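Local structure of DegQ (Legionella pneumophila, 4YO1) at residues H93-A98 and D123-K128; D149-I154 and G172-L177; E276-A281 and G300-Q305; Q305-K310 and S328-K333. The protein probably cuts proteins as a periplasmic serine endopeptidase of the HtrA type, in which a trypsin-like domain is followed by PDZ domains, the first of them present here. The protein carries 1 engineered substitution. All blocks are in the same frame, centred on the assembly; numbering follows the deposited sequence.

Contact 1: H93-A98 and D123-K128; sequences HVIRNA and DLAVLK
Ile95 and Ala125 form the close-packed half of this contact, while His93, Arg96 and Asp123 make a looser polar half at the surface. On the buried side the CD1 methyl of Ile95 lies 3.7 Å from CB of Ala125. Its other branch faces the next inward residue of the strand, with CG2 of Ile95 4.3 Å from CD2 of Leu127. With chi1 at 50°, CG1 of Ile95 lies between the backbone N and the carbonyl carbon and leads CD1 to Ala125, while CG2 beside the backbone N faces Leu127. On the polar side the backbone N of His93 donates to OD1 of Asp123 at 3.0 Å, on the oxygen's syn lone pair. The imidazole does not complete a second bond: ND1 of His93 is 3.3 Å from OD2 of Asp123, but the angle is poor and the ring and carboxylate planes stand 72° apart. Arg96 NH2 stays 4.2 Å from Asp123 OD1, its salt bridge going to Asp92. His93 and Asp123 are the predicted charge-relay pair of a trypsin-like catalytic triad, whose third position, Ala202, is engineered here. Strand 124-128 runs between strands 87-91 and 110-119 of the first barrel, and Leu124 and Val126 turn to helix 236-249.

Contact 2: D149-I154 and G172-L177; sequences DYVVAI and GIVSAL
Asp149 meets Val174 at the start of the pairing: the backbone N of Val174 donates to O of Asp149 at 3.0 Å, with an N-H...O angle of 153°. The carboxylate of Asp149 plays no part in this, since OD2 accepts from Glu146 N and OD1 bonds to Ser21 of a neighbouring subunit. Tyr150 follows in a non-hydrogen-bonded pair with Ile173. CD1 of its ring is 3.7 Å from CG2 of Ile173, the branch set beside the backbone N by a chi1 of 63°, and the side chains otherwise diverge. Tyr150 also meets Phe171 of a neighbouring subunit edge-to-face, joining this corner to the trimer. Val151 pairs with Gly172 as a hydrogen-bonded antiparallel couple; the bond from Gly172 N to Val151 O is 2.9 Å, whereas the return bond from Val151 N is weak. The CG2 methyl of Val151 packs at 4.0 Å on CG2 of Val174, the side chains crossing at about a right angle. The short pieces 150-154 and 172-176 run 109° apart, in keeping with a strongly coiled barrel, and the pairing continues beyond Val151 as Ala153 bonds to Thr170. Val152 and Ile154 bond to strand 205-207, closing the second trypsin-like barrel, and pack on helix 23-29.

Contact 3: E276-A281 and G300-Q305; sequences EDFQGA and GDVIVQ
Phe278 pushes the far end of its ring against two valines that project from the segment 300-305. Its CE2 atom is 3.6 Å from CG1 of Val302, and the two side chains approach from opposite directions. CZ of Phe278 reaches CG2 of Val304 at 4.0 Å, so the end of one ring fills the dip between two methyls on alternate residues. A chi1 of 176° makes this possible, because it holds CG anti to the backbone N and carries the ring toward the strand. The next hollow is backbone: Gly280, having no side chain, lets its CA come within 3.7 Å of CG1 of Val302 and 3.2 Å of O of Ile303. Where the chains draw together, Ala281 and Ile303 form a hydrogen-bonded antiparallel pair. Ala281 N donates to Ile303 O at 2.9 Å, and Ile303 N returns a bond to Ala281 O. The CD1 methyl of Ile303 sits 3.5 Å from the same Ala281 O. Phe278 also stacks on Tyr274 and touches Leu335 of strand 329-336. The pairing of strands 281-286 and 302-306 belongs to the antiparallel sheet of the PDZ domain, consistent with the circularly permuted PDZ fold of DegP-like proteases.

Contact 4: Q305-K310 and S328-K333; sequences QINDTK and STAKIK
Ile306, whose side chain packs on Ile332, has a carbonyl oxygen held by two donors of one residue. Thr309 N donates to Ile306 O at 3.1 Å, and OG1 of Thr309 adds a second bond to the same atom. Both belong to the type II' turn from Ile306 to Thr309, in which Asn307, with phi 60° and psi -136°, takes the second position. That turn leaves the amide of Asn307 facing the neighbouring strand. Asn307 N donates to Lys331 O at 2.5 Å, a value to be read loosely at this resolution. The side chain answers in the reverse sense: Lys331 N donates to OD1 of Asn307 at 2.9 Å, the donor being tilted 22° from the plane of the amide carbonyl. Thus the side-chain oxygen takes the place a strand carbonyl would fill, extending the antiparallel pairing past the point where the chain turns away. Further back, Ile306 and Ile332 lie side by side on the buried face, with CG1 of Ile306 3.6 Å from CG2 of Ile332. On the more exposed face CB of Gln305 is 3.9 Å from CB of Lys333. Strand 329-336 lies between strands 302-306 and 339-346 of the PDZ sheet. The buried face packs Ile306 on Val317 and Thr320 of helix 315-322, Ile332 on Leu343 and Val345 of strand 339-346.

In the fold
Followed from the N terminus, the four contacts come in series; none nests in or crosses another. Contact 1 closes a 24-residue loop within the first barrel of the protease domain, and contact 2, centred 24 Å away, closes a 17-residue loop that starts the second barrel. Helix 236-249 and the stretch after it lead out to the PDZ domain. There contact 3 closes an 18-residue loop and contact 4 a 17-residue one containing helix 315-322. These two share Gln305 and strand 302-306, and Val304 N lies 3.2 Å from Lys333 O, a probable hydrogen bond joining them. Contacts 2 and 3 lie on opposite sides of the chain's centre.

Contact 1: H93-A98 and D123-K128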
loop_
_atom_site.group_PDB
_atom_site.type_symbol
_atom_site.label_atom_id
_atom_site.label_comp_id
_atom_site.label_asym_id
_atom_site.label_seq_id
_atom_site.Cartn_x
_atom_site.Cartn_y
_atom_site.Cartn_z
ATOM N N HIS A 93 0.503 10.255 -23.333
ATOM C CA HIS A 93 -0.939 10.350 -23.505
ATOM C C HIS A 93 -1.522 11.575 -22.820
ATOM O O HIS A 93 -2.669 11.924 -23.059
ATOM C CB HIS A 93 -1.643 9.081 -23.018
ATOM C CG HIS A 93 -1.658 8.934 -21.533
ATOM N ND1 HIS A 93 -0.584 9.283 -20.742
ATOM C CD2 HIS A 93 -2.620 8.492 -20.690
ATOM C CE1 HIS A 93 -0.882 9.054 -19.475
ATOM N NE2 HIS A 93 -2.113 8.571 -19.418
ATOM N N VAL A 94 -0.741 12.230 -21.972
ATOM C CA VAL A 94 -1.229 13.429 -21.304
ATOM C C VAL A 94 -1.290 14.582 -22.291
ATOM O O VAL A 94 -2.212 15.396 -22.264
ATOM C CB VAL A 94 -0.330 13.848 -20.133
ATOM C CG1 VAL A 94 -1.022 14.911 -19.304
ATOM C CG2 VAL A 94 0.022 12.648 -19.272
ATOM N N ILE A 95 -0.299 14.641 -23.169
ATOM C CA ILE A 95 -0.190 15.729 -24.128
ATOM C C ILE A 95 -0.742 15.300 -25.475
ATOM O O ILE A 95 -0.330 15.808 -26.509
ATOM C CB ILE A 95 1.270 16.203 -24.274
ATOM C CG1 ILE A 95 2.200 15.008 -24.505
ATOM C CG2 ILE A 95 1.702 16.961 -23.027
ATOM C CD1 ILE A 95 2.613 14.804 -25.946
ATOM N N ARG A 96 -1.683 14.363 -25.457
ATOM C CA ARG A 96 -2.310 13.907 -26.691
ATOM C C ARG A 96 -3.396 14.886 -27.147
ATOM O O ARG A 96 -4.209 15.353 -26.340
ATOM C CB ARG A 96 -2.864 12.490 -26.537
ATOM C CG ARG A 96 -2.893 11.715 -27.836
ATOM C CD ARG A 96 -2.982 10.225 -27.590
ATOM N NE ARG A 96 -1.906 9.747 -26.725
ATOM C CZ ARG A 96 -0.658 9.521 -27.126
ATOM N NH1 ARG A 96 -0.304 9.742 -28.387
ATOM N NH2 ARG A 96 0.240 9.077 -26.260
ATOM N N ASN A 97 -3.385 15.195 -28.443
ATOM C CA ASN A 97 -4.232 16.234 -29.022
ATOM C C ASN A 97 -3.983 17.576 -28.351
ATOM O O ASN A 97 -4.877 18.415 -28.254
ATOM C CB ASN A 97 -5.708 15.847 -28.945
ATOM C CG ASN A 97 -6.003 14.557 -29.674
ATOM O OD1 ASN A 97 -5.713 13.470 -29.177
ATOM N ND2 ASN A 97 -6.585 14.669 -30.863
ATOM N N ALA A 98 -2.753 17.770 -27.892
ATOM C CA ALA A 98 -2.396 18.970 -27.157
ATOM C C ALA A 98 -2.414 20.196 -28.044
ATOM O O ALA A 98 -1.790 20.238 -29.102
ATOM C CB ALA A 98 -1.042 18.815 -26.512
ATOM N N ASP A 123 5.188 5.290 -23.647
ATOM C CA ASP A 123 4.315 6.361 -23.166
ATOM C C ASP A 123 5.112 7.522 -22.594
ATOM O O ASP A 123 4.881 7.955 -21.469
ATOM C CB ASP A 123 3.303 5.853 -22.137
ATOM C CG ASP A 123 2.247 6.902 -21.788
ATOM O OD1 ASP A 123 2.014 7.814 -22.614
ATOM O OD2 ASP A 123 1.658 6.827 -20.688
ATOM N N LEU A 124 6.054 8.025 -23.373
ATOM C CA LEU A 124 6.873 9.128 -22.914
ATOM C C LEU A 124 6.853 10.254 -23.931
ATOM O O LEU A 124 6.696 10.018 -25.128
ATOM C CB LEU A 124 8.313 8.667 -22.657
ATOM C CG LEU A 124 8.540 7.707 -21.484
ATOM C CD1 LEU A 124 9.971 7.167 -21.468
ATOM C CD2 LEU A 124 8.205 8.387 -20.161
ATOM N N ALA A 125 7.005 11.476 -23.443
ATOM C CA ALA A 125 7.048 12.635 -24.311
ATOM C C ALA A 125 7.981 13.691 -23.734
ATOM O O ALA A 125 8.178 13.755 -22.516
ATOM C CB ALA A 125 5.655 13.194 -24.508
ATOM N N VAL A 126 8.560 14.507 -24.613
ATOM C CA VAL A 126 9.546 15.495 -24.198
ATOM C C VAL A 126 9.064 16.903 -24.511
ATOM O O VAL A 126 8.568 17.167 -25.609
ATOM C CB VAL A 126 10.889 15.290 -24.921
ATOM C CG1 VAL A 126 11.936 16.233 -24.349
ATOM C CG2 VAL A 126 11.347 13.846 -24.810
ATOM N N LEU A 127 9.211 17.809 -23.551
ATOM C CA LEU A 127 8.785 19.190 -23.742
ATOM C C LEU A 127 9.943 20.139 -23.467
ATOM O O LEU A 127 10.832 19.830 -22.671
ATOM C CB LEU A 127 7.618 19.527 -22.810
ATOM C CG LEU A 127 6.459 18.534 -22.681
ATOM C CD1 LEU A 127 5.514 18.975 -21.586
ATOM C CD2 LEU A 127 5.707 18.360 -23.983
ATOM N N LYS A 128 9.937 21.296 -24.121
ATOM C CA LYS A 128 10.973 22.289 -23.870
ATOM C C LYS A 128 10.390 23.522 -23.204
ATOM O O LYS A 128 9.268 23.926 -23.484
ATOM C CB LYS A 128 11.728 22.668 -25.151
ATOM C CG LYS A 128 13.078 23.344 -24.888
ATOM C CD LYS A 128 13.840 23.613 -26.177
ATOM C CE LYS A 128 15.258 24.102 -25.902
ATOM N NZ LYS A 128 16.090 24.108 -27.147
#

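Contact 2: D149-I154 and G172-L177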
loop_
_atom_site.group_PDB
_atom_site.type_symbol
_atom_site.label_atom_id
_atom_site.label_comp_id
_atom_site.label_asym_id
_atom_site.label_seq_id
_atom_site.Cartn_x
_atom_site.Cartn_y
_atom_site.Cartn_z
ATOM N N ASP A 149 14.058 -3.029 -3.432
ATOM C CA ASP A 149 14.473 -1.654 -3.226
ATOM C C ASP A 149 13.248 -0.819 -2.911
ATOM O O ASP A 149 12.221 -0.970 -3.560
ATOM C CB ASP A 149 15.144 -1.106 -4.488
ATOM C CG ASP A 149 16.541 -1.651 -4.697
ATOM O OD1 ASP A 149 17.237 -1.937 -3.703
ATOM O OD2 ASP A 149 16.957 -1.782 -5.863
ATOM N N TYR A 150 13.349 0.052 -1.911
ATOM C CA TYR A 150 12.255 0.956 -1.589
ATOM C C TYR A 150 12.145 1.985 -2.689
ATOM O O TYR A 150 13.067 2.184 -3.463
ATOM C CB TYR A 150 12.472 1.640 -0.236
ATOM C CG TYR A 150 12.554 0.671 0.914
ATOM C CD1 TYR A 150 11.440 -0.043 1.317
ATOM C CD2 TYR A 150 13.747 0.465 1.587
ATOM C CE1 TYR A 150 11.521 -0.942 2.361
ATOM C CE2 TYR A 150 13.835 -0.416 2.623
ATOM C CZ TYR A 150 12.728 -1.120 3.010
ATOM O OH TYR A 150 12.827 -2.005 4.058
ATOM N N VAL A 151 11.013 2.664 -2.743
ATOM C CA VAL A 151 10.675 3.442 -3.920
ATOM C C VAL A 151 9.540 4.417 -3.621
ATOM O O VAL A 151 8.610 4.078 -2.890
ATOM C CB VAL A 151 10.316 2.474 -5.067
ATOM C CG1 VAL A 151 8.861 2.605 -5.489
ATOM C CG2 VAL A 151 11.286 2.639 -6.211
ATOM N N VAL A 152 9.643 5.635 -4.154
ATOM C CA VAL A 152 8.609 6.640 -3.946
ATOM C C VAL A 152 8.161 7.309 -5.242
ATOM O O VAL A 152 8.977 7.815 -6.010
ATOM C CB VAL A 152 9.047 7.699 -2.923
ATOM C CG1 VAL A 152 8.253 9.008 -3.103
ATOM C CG2 VAL A 152 8.885 7.161 -1.506
ATOM N N ALA A 153 6.852 7.308 -5.466
ATOM C CA ALA A 153 6.274 7.891 -6.665
ATOM C C ALA A 153 5.768 9.296 -6.392
ATOM O O ALA A 153 4.757 9.480 -5.729
ATOM C CB ALA A 153 5.141 7.021 -7.164
ATOM N N ILE A 154 6.470 10.291 -6.919
ATOM C CA ILE A 154 6.111 11.692 -6.696
ATOM C C ILE A 154 5.407 12.295 -7.903
ATOM O O ILE A 154 5.635 11.878 -9.042
ATOM C CB ILE A 154 7.343 12.561 -6.433
ATOM C CG1 ILE A 154 8.348 11.828 -5.561
ATOM C CG2 ILE A 154 6.939 13.884 -5.795
ATOM C CD1 ILE A 154 9.681 12.532 -5.555
ATOM N N GLY A 172 6.496 2.484 -1.628
ATOM C CA GLY A 172 6.374 1.073 -1.926
ATOM C C GLY A 172 7.738 0.526 -2.268
ATOM O O GLY A 172 8.750 1.190 -2.033
ATOM N N ILE A 173 7.772 -0.680 -2.824
ATOM C CA ILE A 173 9.021 -1.242 -3.317
ATOM C C ILE A 173 8.910 -1.612 -4.784
ATOM O O ILE A 173 7.825 -1.534 -5.376
ATOM C CB ILE A 173 9.418 -2.500 -2.535
ATOM C CG1 ILE A 173 8.374 -3.602 -2.722
ATOM C CG2 ILE A 173 9.620 -2.171 -1.058
ATOM C CD1 ILE A 173 8.762 -4.905 -2.072
ATOM N N VAL A 174 10.034 -2.026 -5.365
ATOM C CA VAL A 174 10.044 -2.582 -6.713
ATOM C C VAL A 174 9.578 -4.033 -6.650
ATOM O O VAL A 174 10.135 -4.836 -5.888
ATOM C CB VAL A 174 11.439 -2.503 -7.325
ATOM C CG1 VAL A 174 11.502 -3.299 -8.603
ATOM C CG2 VAL A 174 11.822 -1.046 -7.572
ATOM N N SER A 175 8.552 -4.355 -7.435
ATOM C CA SER A 175 7.883 -5.649 -7.371
ATOM C C SER A 175 8.455 -6.669 -8.341
ATOM O O SER A 175 8.512 -7.860 -8.044
ATOM C CB SER A 175 6.406 -5.471 -7.689
ATOM O OG SER A 175 5.670 -5.129 -6.533
ATOM N N ALA A 176 8.853 -6.189 -9.515
ATOM C CA ALA A 176 9.413 -7.032 -10.559
ATOM C C ALA A 176 10.207 -6.165 -11.533
ATOM O O ALA A 176 10.087 -4.940 -11.524
ATOM C CB ALA A 176 8.302 -7.760 -11.277
ATOM N N LEU A 177 11.024 -6.800 -12.367
ATOM C CA LEU A 177 11.806 -6.076 -13.369
ATOM C C LEU A 177 11.794 -6.811 -14.711
ATOM O O LEU A 177 11.391 -6.253 -15.737
ATOM C CB LEU A 177 13.247 -5.859 -12.889
ATOM C CG LEU A 177 13.421 -4.982 -11.647
ATOM C CD1 LEU A 177 14.822 -5.105 -11.096
ATOM C CD2 LEU A 177 13.096 -3.527 -11.950
#

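Contact 3: E276-A281 and G300-Q305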
loop_
_atom_site.group_PDB
_atom_site.type_symbol
_atom_site.label_atom_id
_atom_site.label_comp_id
_atom_site.label_asym_id
_atom_site.label_seq_id
_atom_site.Cartn_x
_atom_site.Cartn_y
_atom_site.Cartn_z
ATOM N N GLU A 276 25.460 12.074 -51.345
ATOM C CA GLU A 276 24.155 12.686 -51.121
ATOM C C GLU A 276 23.056 11.716 -51.551
ATOM O O GLU A 276 22.040 11.591 -50.879
ATOM C CB GLU A 276 24.032 14.026 -51.864
ATOM C CG GLU A 276 24.535 15.240 -51.078
ATOM C CD GLU A 276 24.359 16.573 -51.814
ATOM O OE1 GLU A 276 23.733 16.611 -52.899
ATOM O OE2 GLU A 276 24.854 17.597 -51.294
ATOM N N ASP A 277 23.297 11.002 -52.650
ATOM C CA ASP A 277 22.309 10.095 -53.235
ATOM C C ASP A 277 22.184 8.738 -52.520
ATOM O O ASP A 277 21.431 7.871 -52.954
ATOM C CB ASP A 277 22.555 9.912 -54.751
ATOM C CG ASP A 277 23.918 9.278 -55.076
ATOM O OD1 ASP A 277 24.327 8.312 -54.393
ATOM O OD2 ASP A 277 24.578 9.739 -56.038
ATOM N N PHE A 278 22.909 8.552 -51.425
ATOM C CA PHE A 278 22.907 7.256 -50.744
ATOM C C PHE A 278 21.720 7.096 -49.798
ATOM O O PHE A 278 21.342 8.037 -49.098
ATOM C CB PHE A 278 24.230 7.025 -50.002
ATOM C CG PHE A 278 24.266 5.755 -49.206
ATOM C CD1 PHE A 278 24.131 4.530 -49.830
ATOM C CD2 PHE A 278 24.428 5.789 -47.831
ATOM C CE1 PHE A 278 24.161 3.359 -49.105
ATOM C CE2 PHE A 278 24.461 4.627 -47.098
ATOM C CZ PHE A 278 24.326 3.406 -47.736
ATOM N N GLN A 279 21.136 5.900 -49.774
ATOM C CA GLN A 279 19.947 5.650 -48.962
ATOM C C GLN A 279 20.048 4.441 -48.044
ATOM O O GLN A 279 20.686 3.440 -48.376
ATOM C CB GLN A 279 18.723 5.469 -49.860
ATOM C CG GLN A 279 18.286 6.716 -50.573
ATOM C CD GLN A 279 16.925 6.552 -51.187
ATOM O OE1 GLN A 279 16.781 5.955 -52.256
ATOM N NE2 GLN A 279 15.904 7.062 -50.503
ATOM N N GLY A 280 19.386 4.534 -46.897
ATOM C CA GLY A 280 19.324 3.436 -45.955
ATOM C C GLY A 280 18.726 3.828 -44.618
ATOM O O GLY A 280 18.269 4.946 -44.440
ATOM N N ALA A 281 18.725 2.893 -43.675
ATOM C CA ALA A 281 18.219 3.158 -42.330
ATOM C C ALA A 281 19.371 3.203 -41.318
ATOM O O ALA A 281 19.873 2.169 -40.886
ATOM C CB ALA A 281 17.190 2.110 -41.926
ATOM N N GLY A 300 25.758 3.603 -36.014
ATOM C CA GLY A 300 26.405 4.322 -37.093
ATOM C C GLY A 300 26.415 3.512 -38.376
ATOM O O GLY A 300 26.838 4.005 -39.427
ATOM N N ASP A 301 25.965 2.262 -38.298
ATOM C CA ASP A 301 25.787 1.452 -39.496
ATOM C C ASP A 301 24.554 1.885 -40.292
ATOM O O ASP A 301 23.761 2.717 -39.843
ATOM C CB ASP A 301 25.697 -0.030 -39.141
ATOM C CG ASP A 301 26.999 -0.574 -38.591
ATOM O OD1 ASP A 301 27.984 0.195 -38.534
ATOM O OD2 ASP A 301 27.040 -1.770 -38.219
ATOM N N VAL A 302 24.409 1.321 -41.486
ATOM C CA VAL A 302 23.327 1.687 -42.381
ATOM C C VAL A 302 22.756 0.450 -43.047
ATOM O O VAL A 302 23.428 -0.197 -43.846
ATOM C CB VAL A 302 23.815 2.647 -43.480
ATOM C CG1 VAL A 302 22.697 2.939 -44.468
ATOM C CG2 VAL A 302 24.339 3.935 -42.868
ATOM N N ILE A 303 21.512 0.122 -42.719
ATOM C CA ILE A 303 20.844 -0.998 -43.369
ATOM C C ILE A 303 20.299 -0.593 -44.731
ATOM O O ILE A 303 19.675 0.453 -44.873
ATOM C CB ILE A 303 19.704 -1.563 -42.511
ATOM C CG1 ILE A 303 20.253 -2.118 -41.198
ATOM C CG2 ILE A 303 18.957 -2.659 -43.258
ATOM C CD1 ILE A 303 20.042 -1.201 -40.038
ATOM N N VAL A 304 20.553 -1.423 -45.733
ATOM C CA VAL A 304 20.061 -1.153 -47.070
ATOM C C VAL A 304 19.156 -2.293 -47.528
ATOM O O VAL A 304 18.344 -2.126 -48.438
ATOM C CB VAL A 304 21.224 -0.957 -48.054
ATOM C CG1 VAL A 304 20.706 -0.509 -49.423
ATOM C CG2 VAL A 304 22.210 0.062 -47.500
ATOM N N GLN A 305 19.291 -3.447 -46.882
ATOM C CA GLN A 305 18.472 -4.595 -47.225
ATOM C C GLN A 305 18.314 -5.534 -46.038
ATOM O O GLN A 305 19.289 -5.881 -45.374
ATOM C CB GLN A 305 19.087 -5.341 -48.410
ATOM C CG GLN A 305 18.110 -6.231 -49.173
ATOM C CD GLN A 305 18.771 -6.995 -50.311
ATOM O OE1 GLN A 305 19.358 -6.404 -51.217
ATOM N NE2 GLN A 305 18.685 -8.319 -50.260
#

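Contact 4: Q305-K310 and S328-K333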
loop_
_atom_site.group_PDB
_atom_site.type_symbol
_atom_site.label_atom_id
_atom_site.label_comp_id
_atom_site.label_asym_id
_atom_site.label_seq_id
_atom_site.Cartn_x
_atom_site.Cartn_y
_atom_site.Cartn_z
ATOM N N GLN A 305 19.291 -3.447 -46.882
ATOM C CA GLN A 305 18.472 -4.595 -47.225
ATOM C C GLN A 305 18.314 -5.534 -46.038
ATOM O O GLN A 305 19.289 -5.881 -45.374
ATOM C CB GLN A 305 19.087 -5.341 -48.410
ATOM C CG GLN A 305 18.110 -6.231 -49.173
ATOM C CD GLN A 305 18.771 -6.995 -50.311
ATOM O OE1 GLN A 305 19.358 -6.404 -51.217
ATOM N NE2 GLN A 305 18.685 -8.319 -50.260
ATOM N N ILE A 306 17.073 -5.920 -45.762
ATOM C CA ILE A 306 16.781 -6.970 -44.794
ATOM C C ILE A 306 16.204 -8.130 -45.585
ATOM O O ILE A 306 15.124 -8.012 -46.161
ATOM C CB ILE A 306 15.736 -6.533 -43.753
ATOM C CG1 ILE A 306 16.298 -5.451 -42.835
ATOM C CG2 ILE A 306 15.287 -7.713 -42.925
ATOM C CD1 ILE A 306 15.351 -5.047 -41.723
ATOM N N ASN A 307 16.932 -9.241 -45.613
ATOM C CA ASN A 307 16.589 -10.382 -46.455
ATOM C C ASN A 307 16.563 -9.986 -47.927
ATOM O O ASN A 307 17.453 -9.277 -48.397
ATOM C CB ASN A 307 15.258 -11.013 -46.035
ATOM C CG ASN A 307 15.286 -11.546 -44.617
ATOM O OD1 ASN A 307 16.304 -12.063 -44.157
ATOM N ND2 ASN A 307 14.166 -11.418 -43.915
ATOM N N ASP A 308 15.544 -10.444 -48.649
ATOM C CA ASP A 308 15.425 -10.137 -50.071
ATOM C C ASP A 308 14.599 -8.863 -50.289
ATOM O O ASP A 308 14.127 -8.607 -51.394
ATOM C CB ASP A 308 14.838 -11.328 -50.852
ATOM C CG ASP A 308 15.558 -12.654 -50.554
ATOM O OD1 ASP A 308 16.788 -12.648 -50.315
ATOM O OD2 ASP A 308 14.888 -13.711 -50.560
ATOM N N THR A 309 14.446 -8.064 -49.233
ATOM C CA THR A 309 13.716 -6.790 -49.309
ATOM C C THR A 309 14.595 -5.560 -49.045
ATOM O O THR A 309 15.268 -5.470 -48.013
ATOM C CB THR A 309 12.510 -6.752 -48.344
ATOM O OG1 THR A 309 12.917 -7.208 -47.047
ATOM C CG2 THR A 309 11.381 -7.636 -48.854
ATOM N N LYS A 310 14.565 -4.614 -49.982
ATOM C CA LYS A 310 15.369 -3.398 -49.904
ATOM C C LYS A 310 14.877 -2.459 -48.804
ATOM O O LYS A 310 13.682 -2.392 -48.528
ATOM C CB LYS A 310 15.366 -2.674 -51.255
ATOM C CG LYS A 310 16.290 -1.474 -51.297
ATOM C CD LYS A 310 16.346 -0.799 -52.655
ATOM C CE LYS A 310 17.235 0.443 -52.575
ATOM N NZ LYS A 310 17.332 1.220 -53.841
ATOM N N SER A 328 13.717 -16.231 -36.217
ATOM C CA SER A 328 14.048 -16.584 -37.589
ATOM C C SER A 328 15.404 -16.005 -37.948
ATOM O O SER A 328 15.834 -15.001 -37.378
ATOM C CB SER A 328 12.988 -16.049 -38.543
ATOM O OG SER A 328 11.706 -16.182 -37.967
ATOM N N THR A 329 16.086 -16.652 -38.884
ATOM C CA THR A 329 17.348 -16.137 -39.388
ATOM C C THR A 329 17.049 -15.020 -40.378
ATOM O O THR A 329 16.338 -15.228 -41.360
ATOM C CB THR A 329 18.164 -17.235 -40.092
ATOM O OG1 THR A 329 17.650 -17.448 -41.415
ATOM C CG2 THR A 329 18.099 -18.535 -39.297
ATOM N N ALA A 330 17.576 -13.831 -40.110
ATOM C CA ALA A 330 17.369 -12.693 -40.998
ATOM C C ALA A 330 18.700 -12.145 -41.509
ATOM O O ALA A 330 19.540 -11.700 -40.727
ATOM C CB ALA A 330 16.575 -11.605 -40.293
ATOM N N LYS A 331 18.889 -12.192 -42.825
ATOM C CA LYS A 331 20.101 -11.676 -43.450
ATOM C C LYS A 331 19.961 -10.194 -43.763
ATOM O O LYS A 331 19.223 -9.812 -44.666
ATOM C CB LYS A 331 20.411 -12.438 -44.741
ATOM C CG LYS A 331 21.135 -13.762 -44.539
ATOM C CD LYS A 331 21.550 -14.370 -45.877
ATOM C CE LYS A 331 22.527 -15.523 -45.691
ATOM N NZ LYS A 331 23.820 -15.083 -45.082
ATOM N N ILE A 332 20.678 -9.356 -43.027
ATOM C CA ILE A 332 20.559 -7.923 -43.232
ATOM C C ILE A 332 21.842 -7.260 -43.728
ATOM O O ILE A 332 22.841 -7.164 -43.016
ATOM C CB ILE A 332 19.986 -7.205 -41.985
ATOM C CG1 ILE A 332 20.923 -7.306 -40.789
ATOM C CG2 ILE A 332 18.660 -7.818 -41.593
ATOM C CD1 ILE A 332 20.386 -6.611 -39.576
ATOM N N LYS A 333 21.805 -6.820 -44.977
ATOM C CA LYS A 333 22.900 -6.044 -45.531
ATOM C C LYS A 333 23.039 -4.739 -44.759
ATOM O O LYS A 333 22.060 -4.029 -44.531
ATOM C CB LYS A 333 22.666 -5.755 -47.015
ATOM C CG LYS A 333 23.277 -6.772 -47.973
ATOM C CD LYS A 333 23.000 -6.389 -49.425
ATOM C CE LYS A 333 23.802 -7.240 -50.398
ATOM N NZ LYS A 333 23.653 -6.776 -51.808
#